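Local coordinates for protein cyclohexadienyl dehydratase (PDB 5JOS) that probably catalyses the dehydration of prephenate and arogenate in phenylalanine biosynthesis, on a scaffold of the periplasmic binding protein family, at residues M178-T182 with V183-Y187; E127-R131 with P132-V136; V67-W71 with P72-S76. All coordinates share one frame; numbering follows the deposited sequence.

Contact 1 (M178-T182 with V183-Y187)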
loop_
_atom_site.group_PDB
_atom_site.type_symbol
_atom_site.label_atom_id
_atom_site.label_comp_id
_atom_site.label_asym_id
_atom_site.label_seq_id
_atom_site.Cartn_x
_atom_site.Cartn_y
_atom_site.Cartn_z
ATOM N N MET A 178 -13.465 -6.787 -13.663
ATOM C CA MET A 178 -13.979 -5.540 -13.126
ATOM C C MET A 178 -12.783 -4.658 -12.847
ATOM O O MET A 178 -11.832 -5.140 -12.267
ATOM C CB MET A 178 -14.768 -5.792 -11.830
ATOM C CG MET A 178 -15.197 -4.488 -11.180
ATOM S SD MET A 178 -15.977 -4.958 -9.630
ATOM C CE MET A 178 -16.247 -3.319 -8.966
ATOM N N ILE A 179 -12.807 -3.408 -13.337
ATOM C CA ILE A 179 -11.804 -2.409 -13.030
ATOM C C ILE A 179 -12.274 -1.584 -11.901
ATOM O O ILE A 179 -13.358 -1.020 -11.983
ATOM C CB ILE A 179 -11.531 -1.433 -14.199
ATOM C CG1 ILE A 179 -11.137 -2.224 -15.406
ATOM C CG2 ILE A 179 -10.483 -0.422 -13.859
ATOM C CD1 ILE A 179 -9.860 -3.038 -15.282
ATOM N N THR A 180 -11.449 -1.533 -10.830
ATOM C CA THR A 180 -11.809 -0.786 -9.650
ATOM C C THR A 180 -10.544 -0.379 -8.902
ATOM O O THR A 180 -9.481 -0.910 -9.186
ATOM C CB THR A 180 -12.749 -1.644 -8.793
ATOM O OG1 THR A 180 -13.251 -0.891 -7.708
ATOM C CG2 THR A 180 -12.062 -2.808 -8.277
ATOM N N ASP A 181 -10.660 0.527 -7.924
ATOM C CA ASP A 181 -9.526 0.808 -7.028
ATOM C C ASP A 181 -8.973 -0.419 -6.355
ATOM O O ASP A 181 -9.720 -1.320 -5.991
ATOM C CB ASP A 181 -9.877 1.803 -5.929
ATOM C CG ASP A 181 -10.141 3.192 -6.466
ATOM O OD1 ASP A 181 -9.619 3.596 -7.493
ATOM O OD2 ASP A 181 -10.893 3.894 -5.844
ATOM N N THR A 182 -7.664 -0.387 -6.101
ATOM C CA THR A 182 -6.958 -1.488 -5.522
ATOM C C THR A 182 -7.644 -1.973 -4.219
ATOM O O THR A 182 -7.874 -3.198 -4.032
ATOM C CB THR A 182 -5.523 -1.159 -5.276
ATOM O OG1 THR A 182 -4.944 -0.835 -6.537
ATOM C CG2 THR A 182 -4.802 -2.337 -4.641
ATOM N N VAL A 183 -7.977 -1.033 -3.347
ATOM C CA VAL A 183 -8.522 -1.401 -2.080
ATOM C C VAL A 183 -9.787 -2.202 -2.217
ATOM O O VAL A 183 -9.965 -3.191 -1.553
ATOM C CB VAL A 183 -8.710 -0.201 -1.144
ATOM C CG1 VAL A 183 -9.833 0.712 -1.576
ATOM C CG2 VAL A 183 -8.939 -0.760 0.252
ATOM N N GLU A 184 -10.649 -1.831 -3.132
ATOM C CA GLU A 184 -11.847 -2.563 -3.368
ATOM C C GLU A 184 -11.623 -3.914 -3.984
ATOM O O GLU A 184 -12.300 -4.858 -3.601
ATOM C CB GLU A 184 -12.764 -1.823 -4.336
ATOM C CG GLU A 184 -13.247 -0.579 -3.689
ATOM C CD GLU A 184 -14.198 0.171 -4.567
ATOM O OE1 GLU A 184 -14.010 1.377 -4.547
ATOM O OE2 GLU A 184 -15.115 -0.435 -5.206
ATOM N N ALA A 185 -10.786 -3.991 -4.987
ATOM C CA ALA A 185 -10.444 -5.303 -5.560
ATOM C C ALA A 185 -9.994 -6.246 -4.519
ATOM O O ALA A 185 -10.414 -7.403 -4.520
ATOM C CB ALA A 185 -9.358 -5.231 -6.628
ATOM N N LEU A 186 -9.094 -5.786 -3.648
ATOM C CA LEU A 186 -8.526 -6.662 -2.679
ATOM C C LEU A 186 -9.586 -7.166 -1.687
ATOM O O LEU A 186 -9.523 -8.297 -1.189
ATOM C CB LEU A 186 -7.430 -5.989 -1.882
ATOM C CG LEU A 186 -6.173 -5.635 -2.697
ATOM C CD1 LEU A 186 -5.237 -4.853 -1.784
ATOM C CD2 LEU A 186 -5.465 -6.865 -3.161
ATOM N N TYR A 187 -10.518 -6.307 -1.370
ATOM C CA TYR A 187 -11.536 -6.611 -0.438
ATOM C C TYR A 187 -12.598 -7.590 -1.015
ATOM O O TYR A 187 -12.979 -8.536 -0.337
ATOM C CB TYR A 187 -12.186 -5.328 -0.054
ATOM C CG TYR A 187 -13.341 -5.463 0.880
ATOM C CD1 TYR A 187 -13.190 -5.475 2.270
ATOM C CD2 TYR A 187 -14.617 -5.561 0.329
ATOM C CE1 TYR A 187 -14.341 -5.600 3.105
ATOM C CE2 TYR A 187 -15.735 -5.682 1.120
ATOM C CZ TYR A 187 -15.614 -5.704 2.479
ATOM O OH TYR A 187 -16.823 -5.823 3.102
HETATM O O HOH W 1 -13.338 2.143 -7.567
#

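Contact 2 (E127-R131 with P132-V136)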
loop_
_atom_site.group_PDB
_atom_site.type_symbol
_atom_site.label_atom_id
_atom_site.label_comp_id
_atom_site.label_asym_id
_atom_site.label_seq_id
_atom_site.Cartn_x
_atom_site.Cartn_y
_atom_site.Cartn_z
ATOM N N GLU A 127 -2.015 -6.560 -21.662
ATOM C CA GLU A 127 -2.174 -7.265 -22.927
ATOM C C GLU A 127 -3.234 -8.353 -22.785
ATOM O O GLU A 127 -3.999 -8.605 -23.699
ATOM C CB GLU A 127 -0.832 -7.909 -23.412
ATOM C CG GLU A 127 0.312 -6.937 -23.794
ATOM C CD GLU A 127 0.710 -5.899 -22.682
ATOM O OE1 GLU A 127 0.784 -6.232 -21.454
ATOM O OE2 GLU A 127 0.965 -4.713 -23.027
ATOM N N ASP A 128 -3.215 -9.042 -21.663
ATOM C CA ASP A 128 -4.107 -10.166 -21.445
ATOM C C ASP A 128 -5.550 -9.692 -21.377
ATOM O O ASP A 128 -6.478 -10.432 -21.665
ATOM C CB ASP A 128 -3.779 -10.808 -20.088
ATOM C CG ASP A 128 -2.502 -11.559 -20.127
ATOM O OD1 ASP A 128 -1.949 -11.571 -21.206
ATOM O OD2 ASP A 128 -2.047 -12.107 -19.112
ATOM N N ILE A 129 -5.717 -8.458 -20.921
ATOM C CA ILE A 129 -7.026 -7.929 -20.589
ATOM C C ILE A 129 -7.617 -7.171 -21.768
ATOM O O ILE A 129 -8.824 -7.278 -22.023
ATOM C CB ILE A 129 -6.991 -7.071 -19.284
ATOM C CG1 ILE A 129 -6.609 -7.980 -18.093
ATOM C CG2 ILE A 129 -8.329 -6.388 -19.038
ATOM C CD1 ILE A 129 -6.061 -7.243 -16.908
ATOM N N ASN A 130 -6.785 -6.405 -22.454
ATOM C CA ASN A 130 -7.208 -5.630 -23.584
ATOM C C ASN A 130 -7.384 -6.523 -24.849
ATOM O O ASN A 130 -6.655 -6.381 -25.830
ATOM C CB ASN A 130 -6.148 -4.583 -23.831
ATOM C CG ASN A 130 -6.579 -3.580 -24.860
ATOM O OD1 ASN A 130 -7.749 -3.254 -25.001
ATOM N ND2 ASN A 130 -5.629 -3.104 -25.601
ATOM N N ARG A 131 -8.339 -7.454 -24.807
ATOM C CA ARG A 131 -8.635 -8.392 -25.928
ATOM C C ARG A 131 -10.139 -8.375 -26.211
ATOM O O ARG A 131 -10.940 -8.195 -25.288
ATOM C CB ARG A 131 -8.297 -9.827 -25.559
ATOM C CG ARG A 131 -6.869 -10.040 -25.212
ATOM C CD ARG A 131 -6.073 -9.827 -26.480
ATOM N NE ARG A 131 -4.698 -10.238 -26.295
ATOM C CZ ARG A 131 -4.321 -11.500 -26.154
ATOM N NH1 ARG A 131 -5.216 -12.492 -26.185
ATOM N NH2 ARG A 131 -3.042 -11.773 -25.982
ATOM N N PRO A 132 -10.533 -8.655 -27.462
ATOM C CA PRO A 132 -11.944 -8.422 -27.848
ATOM C C PRO A 132 -12.943 -9.407 -27.221
ATOM O O PRO A 132 -14.129 -9.145 -27.122
ATOM C CB PRO A 132 -11.930 -8.534 -29.383
ATOM C CG PRO A 132 -10.633 -9.199 -29.737
ATOM C CD PRO A 132 -9.676 -9.111 -28.586
ATOM N N ASP A 133 -12.466 -10.546 -26.799
ATOM C CA ASP A 133 -13.360 -11.502 -26.132
ATOM C C ASP A 133 -13.502 -11.180 -24.600
ATOM O O ASP A 133 -14.238 -11.854 -23.854
ATOM C CB ASP A 133 -12.765 -12.874 -26.370
ATOM C CG ASP A 133 -11.264 -12.780 -26.530
ATOM O OD1 ASP A 133 -10.754 -12.677 -27.669
ATOM O OD2 ASP A 133 -10.610 -12.664 -25.494
ATOM N N VAL A 134 -12.839 -10.146 -24.107
ATOM C CA VAL A 134 -12.802 -9.949 -22.631
ATOM C C VAL A 134 -13.930 -8.993 -22.268
ATOM O O VAL A 134 -13.999 -7.909 -22.836
ATOM C CB VAL A 134 -11.427 -9.426 -22.160
ATOM C CG1 VAL A 134 -11.455 -9.194 -20.638
ATOM C CG2 VAL A 134 -10.322 -10.419 -22.562
ATOM N N ARG A 135 -14.830 -9.414 -21.364
ATOM C CA ARG A 135 -15.917 -8.562 -20.925
ATOM C C ARG A 135 -15.518 -7.769 -19.676
ATOM O O ARG A 135 -15.344 -8.325 -18.562
ATOM C CB ARG A 135 -17.213 -9.368 -20.701
ATOM C CG ARG A 135 -17.803 -9.923 -22.004
ATOM C CD ARG A 135 -18.806 -11.043 -21.731
ATOM N NE ARG A 135 -18.156 -12.004 -20.818
ATOM C CZ ARG A 135 -18.763 -12.974 -20.124
ATOM N NH1 ARG A 135 -20.058 -13.163 -20.229
ATOM N NH2 ARG A 135 -18.072 -13.764 -19.311
ATOM N N VAL A 136 -15.364 -6.467 -19.885
ATOM C CA VAL A 136 -14.934 -5.548 -18.886
ATOM C C VAL A 136 -16.071 -4.789 -18.317
ATOM O O VAL A 136 -16.920 -4.310 -19.048
ATOM C CB VAL A 136 -13.951 -4.533 -19.477
ATOM C CG1 VAL A 136 -13.599 -3.439 -18.485
ATOM C CG2 VAL A 136 -12.668 -5.247 -19.846
#

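Contact 3 (V67-W71 with P72-S76)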
loop_
_atom_site.group_PDB
_atom_site.type_symbol
_atom_site.label_atom_id
_atom_site.label_comp_id
_atom_site.label_asym_id
_atom_site.label_seq_id
_atom_site.Cartn_x
_atom_site.Cartn_y
_atom_site.Cartn_z
ATOM N N VAL A 67 3.570 5.866 18.524
ATOM C CA VAL A 67 3.077 7.170 18.988
ATOM C C VAL A 67 1.793 7.457 18.220
ATOM O O VAL A 67 1.862 7.574 17.013
ATOM C CB VAL A 67 4.146 8.200 18.770
ATOM C CG1 VAL A 67 3.659 9.635 19.150
ATOM C CG2 VAL A 67 5.364 7.848 19.608
ATOM N N PRO A 68 0.613 7.504 18.913
ATOM C CA PRO A 68 -0.662 7.808 18.290
ATOM C C PRO A 68 -0.551 9.149 17.526
ATOM O O PRO A 68 0.035 10.087 18.031
ATOM C CB PRO A 68 -1.635 7.958 19.452
ATOM C CG PRO A 68 -0.963 7.351 20.668
ATOM C CD PRO A 68 0.503 7.240 20.364
ATOM N N THR A 69 -1.003 9.182 16.280
ATOM C CA THR A 69 -1.196 10.425 15.573
ATOM C C THR A 69 -2.530 10.255 14.805
ATOM O O THR A 69 -3.155 9.166 14.845
ATOM C CB THR A 69 0.033 10.747 14.677
ATOM O OG1 THR A 69 -0.030 12.074 14.129
ATOM C CG2 THR A 69 0.107 9.835 13.570
ATOM N N THR A 70 -2.955 11.308 14.123
ATOM C CA THR A 70 -4.217 11.298 13.385
ATOM C C THR A 70 -3.953 11.923 12.019
ATOM O O THR A 70 -2.953 12.656 11.823
ATOM C CB THR A 70 -5.284 12.181 14.062
ATOM O OG1 THR A 70 -4.895 13.535 13.894
ATOM C CG2 THR A 70 -5.441 11.901 15.608
ATOM N N TRP A 71 -4.864 11.713 11.076
ATOM C CA TRP A 71 -4.599 12.229 9.744
ATOM C C TRP A 71 -4.468 13.755 9.714
ATOM O O TRP A 71 -3.608 14.233 9.011
ATOM C CB TRP A 71 -5.599 11.675 8.690
ATOM C CG TRP A 71 -5.464 10.166 8.601
ATOM C CD1 TRP A 71 -6.220 9.233 9.278
ATOM C CD2 TRP A 71 -4.451 9.452 7.943
ATOM N NE1 TRP A 71 -5.744 7.994 9.021
ATOM C CE2 TRP A 71 -4.653 8.089 8.222
ATOM C CE3 TRP A 71 -3.386 9.818 7.116
ATOM C CZ2 TRP A 71 -3.841 7.119 7.739
ATOM C CZ3 TRP A 71 -2.571 8.860 6.684
ATOM C CH2 TRP A 71 -2.807 7.504 6.971
ATOM N N PRO A 72 -5.267 14.484 10.499
ATOM C CA PRO A 72 -5.214 15.915 10.599
ATOM C C PRO A 72 -3.952 16.431 11.262
ATOM O O PRO A 72 -3.596 17.519 11.028
ATOM C CB PRO A 72 -6.406 16.256 11.535
ATOM C CG PRO A 72 -7.376 15.162 11.229
ATOM C CD PRO A 72 -6.477 13.975 11.196
ATOM N N THR A 73 -3.270 15.662 12.075
ATOM C CA THR A 73 -2.058 16.182 12.714
ATOM C C THR A 73 -0.814 15.434 12.293
ATOM O O THR A 73 0.252 15.619 12.865
ATOM C CB THR A 73 -2.174 16.005 14.229
ATOM O OG1 THR A 73 -2.410 14.632 14.489
ATOM C CG2 THR A 73 -3.312 16.858 14.783
ATOM N N LEU A 74 -0.926 14.575 11.300
ATOM C CA LEU A 74 0.205 13.732 10.936
ATOM C C LEU A 74 1.428 14.567 10.573
ATOM O O LEU A 74 2.568 14.250 10.944
ATOM C CB LEU A 74 -0.166 12.962 9.709
ATOM C CG LEU A 74 0.835 12.007 9.101
ATOM C CD1 LEU A 74 1.127 10.862 10.086
ATOM C CD2 LEU A 74 0.329 11.426 7.779
ATOM N N MET A 75 1.196 15.602 9.771
ATOM C CA MET A 75 2.306 16.331 9.206
ATOM C C MET A 75 2.884 17.215 10.283
ATOM O O MET A 75 4.104 17.305 10.358
ATOM C CB MET A 75 1.901 17.171 7.958
ATOM C CG MET A 75 1.361 16.357 6.749
ATOM S SD MET A 75 2.499 14.918 6.456
ATOM C CE MET A 75 4.076 15.881 6.383
ATOM N N SER A 76 2.043 17.853 11.097
ATOM C CA SER A 76 2.606 18.765 12.115
ATOM C C SER A 76 3.264 17.969 13.239
ATOM O O SER A 76 4.313 18.381 13.714
ATOM C CB SER A 76 1.575 19.792 12.639
ATOM O OG SER A 76 0.519 19.068 13.164
HETATM O O HOH W 2 -1.467 16.015 8.692
#

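Contact 1 (M178-T182 with V183-Y187)
Thr180 and Asp181 end a sheet strand, and the chain turns sharply into a helix. The axes of strand 178-181 and helix 183-187 come within 6.2 Å and make an angle of 117°. This is a beta-alpha junction of the periplasmic binding protein fold, with Asp181 at the N-cap position. The first turn of the helix is closed by two backbone bonds. Ala185 N donates to Asp181 O at 3.0 Å, almost straight at 173°. Leu186 N donates to Thr182 O at 2.9 Å.

The side chain of Asp181 makes no capping bond. Its OD1 forms a salt bridge with Lys111, which probably eases the nearness of a second acid: Asp181 OD2 lies 4.2 Å from Glu184 OE1. Thr180 splits its two branches. OG1 is anti to its own backbone nitrogen (chi1 -173°) and faces the Glu184 carboxylate, with Thr180 OG1 3.2 Å from Glu184 OE2. The methyl CG2 meets Ala185 CB instead. Thr182 and Leu186 run side by side and point the same way, with Thr182 CG2 3.8 Å from Leu186 CD1. Thr182 OG1 is hydrogen-bonded to Thr112 OG1 and Gly110 N, which ties the start of the helix to Thr112 of strand 111-116 and to Gly110 just before it. A water bridges strand end and helix: it accepts from Asp181 N at 3.1 Å and donates to Glu184 OE1 at 3.2 Å.

Contact 2 (E127-R131 with P132-V136)
Val134 N donates to Arg131 O at 3.0 Å, with an N-H...O angle of 157°. The donor stands above the carbonyl plane, 47° out of it, and so does not use a lone pair. The carbonyl oxygen of Ile129 is approached by two groups. Arg131 N gives it a weak bond, and the forked side chain of Val134 sits astride it. Val134 CB is 3.4 Å from Ile129 O, and the methyls Val134 CG1 and CG2 are each 3.5 Å from the same oxygen. Val134 CG1 is anti to the backbone nitrogen. With chi1 at 178°, Val134 CG1 is 4.5 Å from Ile129 CG2, a loose apolar contact.

These bonds shape the link from helix 126-129 to strand 135-138. Asn130 leaves the helix as the centre of an inverse gamma turn. A type I beta turn from Arg131 to Val134 then leads the chain into the sheet. Pro132 and Asp133 form the exposed corner of that turn. Here Arg131 CB lies 3.7 Å from both Val134 CG2 and Asp133 OD2. The rest of the arginine bends at chi2 and leads away. Arg131 NH1 is 5.4 Å from Asp133 OD2, with no salt bridge between them. Phe123 packs on both Ile129 and Val134. Asn130 OD1 accepts a bond from Lys154 N.

Contact 3 (V67-W71 with P72-S76)
A beta-alpha junction joins strand 63-68 to helix 74-79, and its turn is held by threonines. Thr70 OG1 and Thr73 OG1 share a hydrogen bond of 2.8 Å, in which either may donate. Thr70 OG1 lies between its own backbone nitrogen and carbonyl carbon (chi1 70°), which turns it to Thr73 and also to Pro72 CD, 3.2 Å away. Thr73 N donates to Thr70 O at 3.0 Å. This bond is bent, 139° at the hydrogen, with the donor well above the carbonyl plane. Thr73 is at the N-cap position, but its side chain makes no capping bond. Its OG1, like Thr69 OG1, is hydrogen-bonded to Asp77 OD2.

Leu74 spreads its two methyls between two neighbours. Leu74 CD1 meets Thr69 CG2 at 3.8 Å. Leu74 CD2 lies obliquely to the Trp71 ring, 4.0 Å from Trp71 CZ3. A water donates to Trp71 O at 2.8 Å and accepts from Met75 N at 2.9 Å.

Around the turn, Trp71 NE1 is hydrogen-bonded to Asp32 OD1, and the Trp71 side chain touches Thr30 and Arg96 of helix 94-97. Thr69 joins Thr29 of strand 24-29 through its backbone, while Leu74 packs on Met212 of strand 205-213.

All three contacts are partly buried turns between a strand and a helix. Contacts 1 and 3 run from strand to helix; contact 2 runs from helix to strand. Contacts 1 and 2 serve the same mixed sheet, where strands 177-181 and 135-138 are neighbours. They touch through Ile179 CG1 and Val136 CG1, 4.1 Å apart. Contact 3 belongs to the other, parallel sheet, with its centre about 43 Å from that of contact 2. Contact 2 lies farthest from the chain's centre and has an exposed corner. It sets a valine side chain against backbone oxygens beside one turn bond. Contact 1 has helical backbone bonds and two nearby carboxylates, contact 3 relies on hydroxyls; both include a bridging water.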